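Local coordinates for protein arabinan endo-1,5-alpha-l-arabinosidase A (Cellvibrio cellulosa, PDB 1GYH) that cleaves alpha-1,5-arabinofuranosyl bonds of linear arabinan, releasing almost exclusively arabinotriose, as a five-bladed beta-propeller glycoside hydrolase of family 43, at residues Y31-Y41 and D310-K318; E110-S118 and F154-P163. One frame throughout, in Å; residues are numbered along the deposited sequence.

Interaction 1 of 2, residues Y31-Y41 and D310-K318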
loop_
_atom_site.group_PDB
_atom_site.type_symbol
_atom_site.label_atom_id
_atom_site.label_comp_id
_atom_site.label_asym_id
_atom_site.label_seq_id
_atom_site.Cartn_x
_atom_site.Cartn_y
_atom_site.Cartn_z
ATOM N N TYR A 31 6.045 -3.238 -13.917
ATOM C CA TYR A 31 6.905 -4.309 -14.393
ATOM C C TYR A 31 6.141 -5.627 -14.560
ATOM O O TYR A 31 5.096 -5.822 -13.941
ATOM C CB TYR A 31 8.026 -4.578 -13.418
ATOM C CG TYR A 31 8.852 -3.387 -13.060
ATOM C CD1 TYR A 31 8.460 -2.552 -12.026
ATOM C CD2 TYR A 31 10.028 -3.091 -13.762
ATOM C CE1 TYR A 31 9.233 -1.459 -11.646
ATOM C CE2 TYR A 31 10.826 -1.982 -13.392
ATOM C CZ TYR A 31 10.406 -1.164 -12.364
ATOM O OH TYR A 31 11.162 -0.065 -11.993
ATOM N N SER A 32 6.726 -6.528 -15.354
ATOM C CA SER A 32 6.168 -7.879 -15.612
ATOM C C SER A 32 7.193 -8.990 -15.463
ATOM O O SER A 32 8.392 -8.791 -15.615
ATOM C CB SER A 32 5.500 -7.984 -16.985
ATOM O OG SER A 32 6.438 -7.888 -18.036
ATOM N N SER A 33 6.724 -10.195 -15.185
ATOM C CA SER A 33 7.633 -11.291 -14.927
ATOM C C SER A 33 6.933 -12.654 -15.062
ATOM O O SER A 33 5.754 -12.788 -14.723
ATOM C CB SER A 33 8.232 -11.149 -13.522
ATOM O OG SER A 33 9.007 -12.277 -13.175
ATOM N N LYS A 34 7.675 -13.648 -15.524
ATOM C CA LYS A 34 7.154 -15.017 -15.594
ATOM C C LYS A 34 7.377 -15.809 -14.292
ATOM O O LYS A 34 6.679 -16.775 -14.060
ATOM C CB LYS A 34 7.746 -15.747 -16.830
ATOM C CG LYS A 34 7.356 -15.063 -18.185
ATOM C CD LYS A 34 5.868 -15.246 -18.592
ATOM C CE LYS A 34 5.522 -14.487 -19.870
ATOM N NZ LYS A 34 4.202 -14.878 -20.369
ATOM N N ASP A 35 8.318 -15.390 -13.443
ATOM C CA ASP A 35 8.746 -16.175 -12.269
ATOM C C ASP A 35 8.818 -15.429 -10.931
ATOM O O ASP A 35 9.226 -16.009 -9.949
ATOM C CB ASP A 35 10.116 -16.825 -12.539
ATOM C CG ASP A 35 11.209 -15.795 -12.905
ATOM O OD1 ASP A 35 11.077 -14.591 -12.537
ATOM O OD2 ASP A 35 12.218 -16.126 -13.550
ATOM N N ARG A 36 8.419 -14.157 -10.894
ATOM C CA ARG A 36 8.415 -13.311 -9.683
ATOM C C ARG A 36 9.796 -12.841 -9.197
ATOM O O ARG A 36 9.896 -12.195 -8.145
ATOM C CB ARG A 36 7.704 -13.994 -8.477
ATOM C CG ARG A 36 6.231 -14.184 -8.578
ATOM C CD ARG A 36 5.600 -14.490 -7.173
ATOM N NE ARG A 36 5.847 -15.844 -6.676
ATOM C CZ ARG A 36 6.754 -16.221 -5.767
ATOM N NH1 ARG A 36 7.624 -15.378 -5.221
ATOM N NH2 ARG A 36 6.807 -17.501 -5.423
ATOM N N VAL A 37 10.837 -13.160 -9.959
ATOM C CA VAL A 37 12.235 -12.866 -9.617
ATOM C C VAL A 37 12.905 -11.966 -10.689
ATOM O O VAL A 37 13.573 -10.991 -10.350
ATOM C CB VAL A 37 13.066 -14.182 -9.513
ATOM C CG1 VAL A 37 14.589 -13.910 -9.367
ATOM C CG2 VAL A 37 12.566 -15.043 -8.358
ATOM N N ASN A 38 12.785 -12.353 -11.952
ATOM C CA ASN A 38 13.312 -11.644 -13.120
ATOM C C ASN A 38 12.236 -10.723 -13.742
ATOM O O ASN A 38 11.234 -11.208 -14.282
ATOM C CB ASN A 38 13.821 -12.676 -14.153
ATOM C CG ASN A 38 14.947 -13.527 -13.619
ATOM O OD1 ASN A 38 14.794 -14.739 -13.316
ATOM N ND2 ASN A 38 16.097 -12.924 -13.518
ATOM N N TRP A 39 12.415 -9.397 -13.611
ATOM C CA TRP A 39 11.392 -8.394 -13.961
ATOM C C TRP A 39 11.865 -7.498 -15.093
ATOM O O TRP A 39 12.989 -7.000 -15.045
ATOM C CB TRP A 39 11.063 -7.502 -12.740
ATOM C CG TRP A 39 10.418 -8.213 -11.557
ATOM C CD1 TRP A 39 11.040 -8.745 -10.455
ATOM C CD2 TRP A 39 9.020 -8.455 -11.379
ATOM N NE1 TRP A 39 10.107 -9.301 -9.619
ATOM C CE2 TRP A 39 8.862 -9.151 -10.168
ATOM C CE3 TRP A 39 7.880 -8.159 -12.131
ATOM C CZ2 TRP A 39 7.616 -9.557 -9.699
ATOM C CZ3 TRP A 39 6.639 -8.554 -11.659
ATOM C CH2 TRP A 39 6.520 -9.249 -10.464
ATOM N N ARG A 40 11.020 -7.289 -16.106
ATOM C CA ARG A 40 11.247 -6.259 -17.136
ATOM C C ARG A 40 10.275 -5.091 -17.013
ATOM O O ARG A 40 9.108 -5.242 -16.616
ATOM C CB ARG A 40 11.108 -6.828 -18.528
ATOM C CG ARG A 40 9.912 -7.770 -18.695
ATOM C CD ARG A 40 9.459 -7.925 -20.163
ATOM N NE ARG A 40 10.688 -7.704 -20.901
ATOM C CZ ARG A 40 11.650 -8.607 -21.087
ATOM N NH1 ARG A 40 11.507 -9.891 -20.732
ATOM N NH2 ARG A 40 12.762 -8.211 -21.678
ATOM N N TYR A 41 10.731 -3.912 -17.405
ATOM C CA TYR A 41 9.834 -2.747 -17.465
ATOM C C TYR A 41 8.698 -3.034 -18.429
ATOM O O TYR A 41 8.926 -3.522 -19.518
ATOM C CB TYR A 41 10.591 -1.520 -17.977
ATOM C CG TYR A 41 9.732 -0.287 -18.151
ATOM C CD1 TYR A 41 9.308 0.448 -17.046
ATOM C CD2 TYR A 41 9.376 0.160 -19.402
ATOM C CE1 TYR A 41 8.529 1.603 -17.203
ATOM C CE2 TYR A 41 8.612 1.317 -19.564
ATOM C CZ TYR A 41 8.197 2.028 -18.464
ATOM O OH TYR A 41 7.444 3.168 -18.631
ATOM N N ASP A 310 17.818 -11.142 2.636
ATOM C CA ASP A 310 19.046 -11.398 1.870
ATOM C C ASP A 310 18.888 -12.403 0.721
ATOM O O ASP A 310 19.487 -12.227 -0.322
ATOM C CB ASP A 310 20.162 -11.869 2.779
ATOM C CG ASP A 310 20.413 -10.919 3.915
ATOM O OD1 ASP A 310 20.809 -9.756 3.619
ATOM O OD2 ASP A 310 20.243 -11.249 5.119
ATOM N N SER A 311 18.102 -13.459 0.913
ATOM C CA SER A 311 18.048 -14.548 -0.072
ATOM C C SER A 311 17.045 -14.335 -1.188
ATOM O O SER A 311 17.153 -15.010 -2.235
ATOM C CB SER A 311 17.786 -15.897 0.616
ATOM O OG SER A 311 16.576 -15.895 1.347
ATOM N N TYR A 312 16.087 -13.429 -1.003
ATOM C CA TYR A 312 15.232 -13.001 -2.130
ATOM C C TYR A 312 15.981 -11.883 -2.880
ATOM O O TYR A 312 16.233 -10.797 -2.325
ATOM C CB TYR A 312 13.845 -12.539 -1.765
ATOM C CG TYR A 312 13.124 -12.005 -2.970
ATOM C CD1 TYR A 312 12.393 -12.858 -3.800
ATOM C CD2 TYR A 312 13.236 -10.653 -3.349
ATOM C CE1 TYR A 312 11.756 -12.384 -4.937
ATOM C CE2 TYR A 312 12.600 -10.181 -4.497
ATOM C CZ TYR A 312 11.872 -11.043 -5.290
ATOM O OH TYR A 312 11.263 -10.593 -6.444
ATOM N N ILE A 313 16.375 -12.193 -4.097
ATOM C CA ILE A 313 17.203 -11.314 -4.969
ATOM C C ILE A 313 16.544 -11.143 -6.355
ATOM O O ILE A 313 16.757 -11.934 -7.268
ATOM C CB ILE A 313 18.646 -11.845 -5.097
ATOM C CG1 ILE A 313 19.313 -11.902 -3.745
ATOM C CG2 ILE A 313 19.516 -10.908 -5.997
ATOM C CD1 ILE A 313 20.700 -12.596 -3.728
ATOM N N SER A 314 15.740 -10.091 -6.496
ATOM C CA SER A 314 15.137 -9.735 -7.761
ATOM C C SER A 314 16.245 -9.372 -8.750
ATOM O O SER A 314 17.376 -9.063 -8.337
ATOM C CB SER A 314 14.120 -8.580 -7.634
ATOM O OG SER A 314 14.734 -7.343 -7.228
ATOM N N GLN A 315 15.905 -9.460 -10.030
ATOM C CA GLN A 315 16.803 -9.139 -11.139
ATOM C C GLN A 315 16.048 -8.274 -12.156
ATOM O O GLN A 315 14.984 -8.652 -12.665
ATOM C CB GLN A 315 17.347 -10.410 -11.806
ATOM C CG GLN A 315 18.193 -11.369 -10.911
ATOM C CD GLN A 315 19.648 -10.895 -10.626
ATOM O OE1 GLN A 315 20.599 -11.402 -11.222
ATOM N NE2 GLN A 315 19.806 -9.958 -9.688
ATOM N N ARG A 316 16.606 -7.109 -12.467
ATOM C CA ARG A 316 16.072 -6.248 -13.524
ATOM C C ARG A 316 16.604 -6.634 -14.903
ATOM O O ARG A 316 17.792 -6.470 -15.203
ATOM C CB ARG A 316 16.365 -4.774 -13.222
ATOM C CG ARG A 316 16.015 -3.815 -14.349
ATOM C CD ARG A 316 14.563 -3.601 -14.541
ATOM N NE ARG A 316 14.295 -2.638 -15.616
ATOM C CZ ARG A 316 14.282 -1.309 -15.473
ATOM N NH1 ARG A 316 14.506 -0.718 -14.295
ATOM N NH2 ARG A 316 14.030 -0.574 -16.532
ATOM N N LEU A 317 15.694 -7.130 -15.732
ATOM C CA LEU A 317 15.963 -7.560 -17.102
ATOM C C LEU A 317 16.128 -6.366 -18.050
ATOM O O LEU A 317 15.538 -5.315 -17.843
ATOM C CB LEU A 317 14.800 -8.422 -17.617
ATOM C CG LEU A 317 14.629 -9.846 -17.039
ATOM C CD1 LEU A 317 13.272 -10.422 -17.506
ATOM C CD2 LEU A 317 15.784 -10.753 -17.485
ATOM N N LYS A 318 16.905 -6.556 -19.111
ATOM C CA LYS A 318 16.916 -5.580 -20.234
ATOM C C LYS A 318 15.576 -5.552 -20.977
ATOM O O LYS A 318 14.879 -6.571 -21.101
ATOM C CB LYS A 318 18.028 -5.888 -21.242
ATOM C CG LYS A 318 19.397 -6.283 -20.609
ATOM C CD LYS A 318 19.754 -5.409 -19.370
ATOM C CE LYS A 318 20.566 -6.169 -18.279
ATOM N NZ LYS A 318 21.532 -5.251 -17.531
ATOM O OXT LYS A 318 15.142 -4.486 -21.465
HETATM O O HOH W 1 13.995 -0.836 -11.239
HETATM O O HOH W 2 13.488 -3.793 -18.427
#
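Three backbone hydrogen bonds pair Asn-38 and Trp-39 in parallel with Gln-315 and Arg-316. Gln-315 N gives to Val-37 O, Trp-39 N to Gln-315 O at 2.8 Å, and Leu-317 N to Trp-39 O. CA-H...O contacts fill in between, such as Ser-314 CA to Val-37 O. Upstream, the hydroxyl of Tyr-312 donates to Arg-36 O over 2.7 Å, in the carbonyl plane; CG set anti to its own backbone N (chi1 174°) sends the ring out to that oxygen. The same hydroxyl lies 3.6 Å from Trp-39 NE1, at the edge of the indole.

In the propeller, strand 315-316 is the outermost of a mixed sheet, running parallel to strand 38-44, so the C-terminal end of the chain is laid on the blade built from its N-terminal part. Leu-289 of strand 286-296, in the last blade, touches both Trp-39 and Tyr-312.

Arg-316 meets Tyr-31 at the ring edge: NH1 is 4.0 Å from Tyr-31 CE2, near the ring plane, while CE2 lies over a face of the guanidinium, the two planes 69° apart. Water bonded to Tyr-31 OH also takes a weak bond from NH1, and a second water links Arg-316 NE, Tyr-41 N and Leu-317 O. Asp-6, a probable substrate-binding residue, is about 5 Å from the Arg-316 side chain.

The apolar contact is Val-37 CG2 with Tyr-312 CE1, 4.4 Å apart. Leu-317 lies against Asn-38, CD1 to CB 4.1 Å, and beside the Arg-40 guanidinium, its CD1 3.7 Å from NH1.

Interaction 2 of 2, residues E110-S118 and F154-P163; sequences EDKGIVIES and FKLNDDLTRP
Arg-162 sets its guanidinium against the carbonyls of Lys-112 and Ile-114: Ile-114 O sits over the centre of one face, 3.1 Å above the plane, while Lys-112 O lies near the edge. NH1 donates to Lys-112 O at 3.1 Å, approaching from above the carbonyl plane (39° out of it), and NH2 adds a weak second bond to that oxygen. The rotation of the group is further fixed by NH1 giving to Thr-161 O, which lies in the guanidinium plane; the chain bends at chi2 (107°) to bring it round.

Val-115 uses both its methyls. With CG1 anti to the backbone N, that branch reaches the edge of the Phe-154 ring, 4.0 Å from CZ, and also meets Leu-156 CD2, while CG2 lies closest to Thr-161 O, at 3.4 Å. Val-115 and Ile-116 both face Ile-92, a classic beta bulge in the outermost strand of one propeller blade, and the chain turns a corner here. Phe-154 belongs to the next blade, where Trp-169 stacks on its ring.

At the bulge itself, Pro-163 CD lies 3.2 Å from Val-115 O. Thr-161 CG2 touches Lys-112 CB. A type I turn from Asn-157 to Leu-160 leads into these residues of the loop, and Asn-157 OD1 accepts from both Thr-161 N and Arg-162 N.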
loop_
_atom_site.group_PDB
_atom_site.type_symbol
_atom_site.label_atom_id
_atom_site.label_comp_id
_atom_site.label_asym_id
_atom_site.label_seq_id
_atom_site.Cartn_x
_atom_site.Cartn_y
_atom_site.Cartn_z
ATOM N N GLU A 110 -7.809 3.943 -18.426
ATOM C CA GLU A 110 -8.828 4.972 -18.486
ATOM C C GLU A 110 -9.088 5.531 -17.101
ATOM O O GLU A 110 -9.611 4.853 -16.218
ATOM C CB GLU A 110 -10.116 4.421 -19.127
ATOM C CG GLU A 110 -9.846 3.722 -20.457
ATOM C CD GLU A 110 -11.084 3.399 -21.267
ATOM O OE1 GLU A 110 -12.222 3.620 -20.792
ATOM O OE2 GLU A 110 -10.904 2.929 -22.400
ATOM N N ASP A 111 -8.742 6.798 -16.905
ATOM C CA ASP A 111 -8.859 7.414 -15.576
ATOM C C ASP A 111 -10.323 7.694 -15.279
ATOM O O ASP A 111 -11.049 8.165 -16.134
ATOM C CB ASP A 111 -8.071 8.733 -15.516
ATOM C CG ASP A 111 -7.950 9.283 -14.116
ATOM O OD1 ASP A 111 -7.905 8.492 -13.133
ATOM O OD2 ASP A 111 -7.870 10.505 -13.901
ATOM N N LYS A 112 -10.720 7.421 -14.052
ATOM C CA LYS A 112 -12.064 7.628 -13.571
ATOM C C LYS A 112 -12.131 8.771 -12.539
ATOM O O LYS A 112 -13.211 9.094 -12.026
ATOM C CB LYS A 112 -12.579 6.297 -12.974
ATOM C CG LYS A 112 -12.489 5.088 -13.956
ATOM C CD LYS A 112 -13.293 5.299 -15.203
ATOM C CE LYS A 112 -13.171 4.135 -16.171
ATOM N NZ LYS A 112 -14.050 4.285 -17.347
ATOM N N GLY A 113 -10.973 9.390 -12.234
ATOM C CA GLY A 113 -10.926 10.562 -11.357
ATOM C C GLY A 113 -10.792 10.277 -9.854
ATOM O O GLY A 113 -10.330 9.207 -9.408
ATOM N N ILE A 114 -11.201 11.263 -9.061
ATOM C CA ILE A 114 -10.958 11.288 -7.655
ATOM C C ILE A 114 -11.984 10.468 -6.880
ATOM O O ILE A 114 -13.182 10.732 -6.947
ATOM C CB ILE A 114 -10.959 12.752 -7.131
ATOM C CG1 ILE A 114 -9.783 13.535 -7.781
ATOM C CG2 ILE A 114 -10.918 12.757 -5.629
ATOM C CD1 ILE A 114 -9.885 15.039 -7.523
ATOM N N VAL A 115 -11.472 9.497 -6.132
ATOM C CA VAL A 115 -12.269 8.675 -5.219
ATOM C C VAL A 115 -12.506 9.433 -3.918
ATOM O O VAL A 115 -13.623 9.566 -3.454
ATOM C CB VAL A 115 -11.563 7.337 -4.907
ATOM C CG1 VAL A 115 -12.410 6.473 -3.977
ATOM C CG2 VAL A 115 -11.215 6.538 -6.213
ATOM N N ILE A 116 -11.436 9.944 -3.333
ATOM C CA ILE A 116 -11.509 10.700 -2.102
ATOM C C ILE A 116 -10.337 11.688 -2.046
ATOM O O ILE A 116 -9.242 11.376 -2.505
ATOM C CB ILE A 116 -11.516 9.713 -0.903
ATOM C CG1 ILE A 116 -11.937 10.411 0.372
ATOM C CG2 ILE A 116 -10.195 8.936 -0.802
ATOM C CD1 ILE A 116 -10.892 10.409 1.388
ATOM N N GLU A 117 -10.617 12.874 -1.513
ATOM C CA GLU A 117 -9.625 13.963 -1.378
ATOM C C GLU A 117 -9.631 14.531 0.059
ATOM O O GLU A 117 -10.676 14.822 0.612
ATOM C CB GLU A 117 -9.939 15.067 -2.410
ATOM C CG GLU A 117 -9.046 16.328 -2.266
ATOM C CD GLU A 117 -9.297 17.404 -3.314
ATOM O OE1 GLU A 117 -10.059 17.159 -4.302
ATOM O OE2 GLU A 117 -8.706 18.512 -3.147
ATOM N N SER A 118 -8.460 14.728 0.626
ATOM C CA SER A 118 -8.314 15.413 1.886
ATOM C C SER A 118 -8.032 16.918 1.639
ATOM O O SER A 118 -7.306 17.291 0.690
ATOM C CB SER A 118 -7.177 14.796 2.733
ATOM O OG SER A 118 -5.931 14.643 2.036
ATOM N N PHE A 154 -13.611 2.904 4.427
ATOM C CA PHE A 154 -14.943 3.314 4.020
ATOM C C PHE A 154 -15.484 2.428 2.939
ATOM O O PHE A 154 -14.731 1.822 2.192
ATOM C CB PHE A 154 -15.052 4.819 3.582
ATOM C CG PHE A 154 -14.332 5.147 2.303
ATOM C CD1 PHE A 154 -12.987 5.498 2.331
ATOM C CD2 PHE A 154 -14.986 5.129 1.080
ATOM C CE1 PHE A 154 -12.293 5.758 1.182
ATOM C CE2 PHE A 154 -14.276 5.430 -0.112
ATOM C CZ PHE A 154 -12.929 5.741 -0.041
ATOM N N LYS A 155 -16.805 2.373 2.866
ATOM C CA LYS A 155 -17.469 1.532 1.867
ATOM C C LYS A 155 -17.499 2.147 0.449
ATOM O O LYS A 155 -17.847 3.339 0.258
ATOM C CB LYS A 155 -18.862 1.165 2.347
ATOM C CG LYS A 155 -19.520 0.030 1.529
ATOM C CD LYS A 155 -20.651 -0.641 2.372
ATOM C CE LYS A 155 -21.974 -0.083 2.145
ATOM N NZ LYS A 155 -23.032 -0.764 3.080
ATOM N N LEU A 156 -17.104 1.350 -0.549
ATOM C CA LEU A 156 -17.071 1.817 -1.961
ATOM C C LEU A 156 -18.403 1.569 -2.644
ATOM O O LEU A 156 -19.151 0.665 -2.240
ATOM C CB LEU A 156 -15.961 1.121 -2.753
ATOM C CG LEU A 156 -14.554 1.622 -2.402
ATOM C CD1 LEU A 156 -13.497 0.647 -2.859
ATOM C CD2 LEU A 156 -14.312 3.034 -3.005
ATOM N N ASN A 157 -18.720 2.402 -3.644
ATOM C CA ASN A 157 -19.936 2.269 -4.413
ATOM C C ASN A 157 -19.830 1.078 -5.342
ATOM O O ASN A 157 -18.806 0.400 -5.359
ATOM C CB ASN A 157 -20.319 3.572 -5.193
ATOM C CG ASN A 157 -19.364 3.906 -6.335
ATOM O OD1 ASN A 157 -18.338 3.270 -6.492
ATOM N ND2 ASN A 157 -19.696 4.930 -7.112
ATOM N N ASP A 158 -20.911 0.819 -6.076
ATOM C CA ASP A 158 -21.032 -0.353 -6.946
ATOM C C ASP A 158 -19.988 -0.427 -8.056
ATOM O O ASP A 158 -19.577 -1.550 -8.405
ATOM C CB ASP A 158 -22.436 -0.454 -7.554
ATOM C CG ASP A 158 -23.490 -0.981 -6.567
ATOM O OD1 ASP A 158 -23.189 -1.293 -5.387
ATOM O OD2 ASP A 158 -24.669 -1.127 -6.918
ATOM N N ASP A 159 -19.521 0.724 -8.599
ATOM C CA ASP A 159 -18.454 0.677 -9.641
ATOM C C ASP A 159 -17.048 0.801 -9.106
ATOM O O ASP A 159 -16.115 0.868 -9.910
ATOM C CB ASP A 159 -18.517 1.715 -10.808
ATOM C CG ASP A 159 -19.926 2.186 -11.126
ATOM O OD1 ASP A 159 -20.594 1.343 -11.735
ATOM O OD2 ASP A 159 -20.472 3.297 -10.883
ATOM N N LEU A 160 -16.910 0.860 -7.790
ATOM C CA LEU A 160 -15.621 1.007 -7.095
ATOM C C LEU A 160 -14.851 2.322 -7.413
ATOM O O LEU A 160 -13.612 2.382 -7.251
ATOM C CB LEU A 160 -14.706 -0.192 -7.323
ATOM C CG LEU A 160 -15.329 -1.586 -7.223
ATOM C CD1 LEU A 160 -14.268 -2.636 -7.426
ATOM C CD2 LEU A 160 -16.011 -1.818 -5.939
ATOM N N THR A 161 -15.570 3.372 -7.795
ATOM C CA THR A 161 -14.896 4.656 -8.114
ATOM C C THR A 161 -15.120 5.798 -7.120
ATOM O O THR A 161 -14.427 6.807 -7.212
ATOM C CB THR A 161 -15.283 5.141 -9.530
ATOM O OG1 THR A 161 -16.684 5.414 -9.576
ATOM C CG2 THR A 161 -15.041 4.040 -10.585
ATOM N N ARG A 162 -16.100 5.658 -6.224
ATOM C CA ARG A 162 -16.399 6.674 -5.225
ATOM C C ARG A 162 -16.947 6.024 -3.946
ATOM O O ARG A 162 -17.404 4.870 -3.987
ATOM C CB ARG A 162 -17.451 7.683 -5.757
ATOM C CG ARG A 162 -16.802 9.048 -6.317
ATOM C CD ARG A 162 -16.891 9.058 -7.725
ATOM N NE ARG A 162 -16.353 10.159 -8.539
ATOM C CZ ARG A 162 -15.284 10.061 -9.330
ATOM N NH1 ARG A 162 -14.480 8.992 -9.250
ATOM N NH2 ARG A 162 -14.974 11.055 -10.179
ATOM N N PRO A 163 -16.971 6.767 -2.835
ATOM C CA PRO A 163 -17.647 6.271 -1.613
ATOM C C PRO A 163 -19.114 5.920 -1.894
ATOM O O PRO A 163 -19.780 6.658 -2.640
ATOM C CB PRO A 163 -17.550 7.451 -0.639
ATOM C CG PRO A 163 -16.329 8.261 -1.154
ATOM C CD PRO A 163 -16.387 8.116 -2.641
#

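In the fold
Interaction 2 lies wholly within the loop of chain that interaction 1 closes, and the two do not touch: their centres are 32 Å apart and their nearest atoms about 15 Å. They sit on different blades. Interaction 1 adds strand 315-316 to the sheet of 11-15, 18-23, 29-33 and 38-44, after the chain comes off the last blade. Interaction 2 joins the edge strand 110-118 of the second sheet to the loop following strand 151-155 of the third. One contact thus joins the C-terminal end of the chain to the first blade and the other packs successive blades, both at some distance from the centre of the chain.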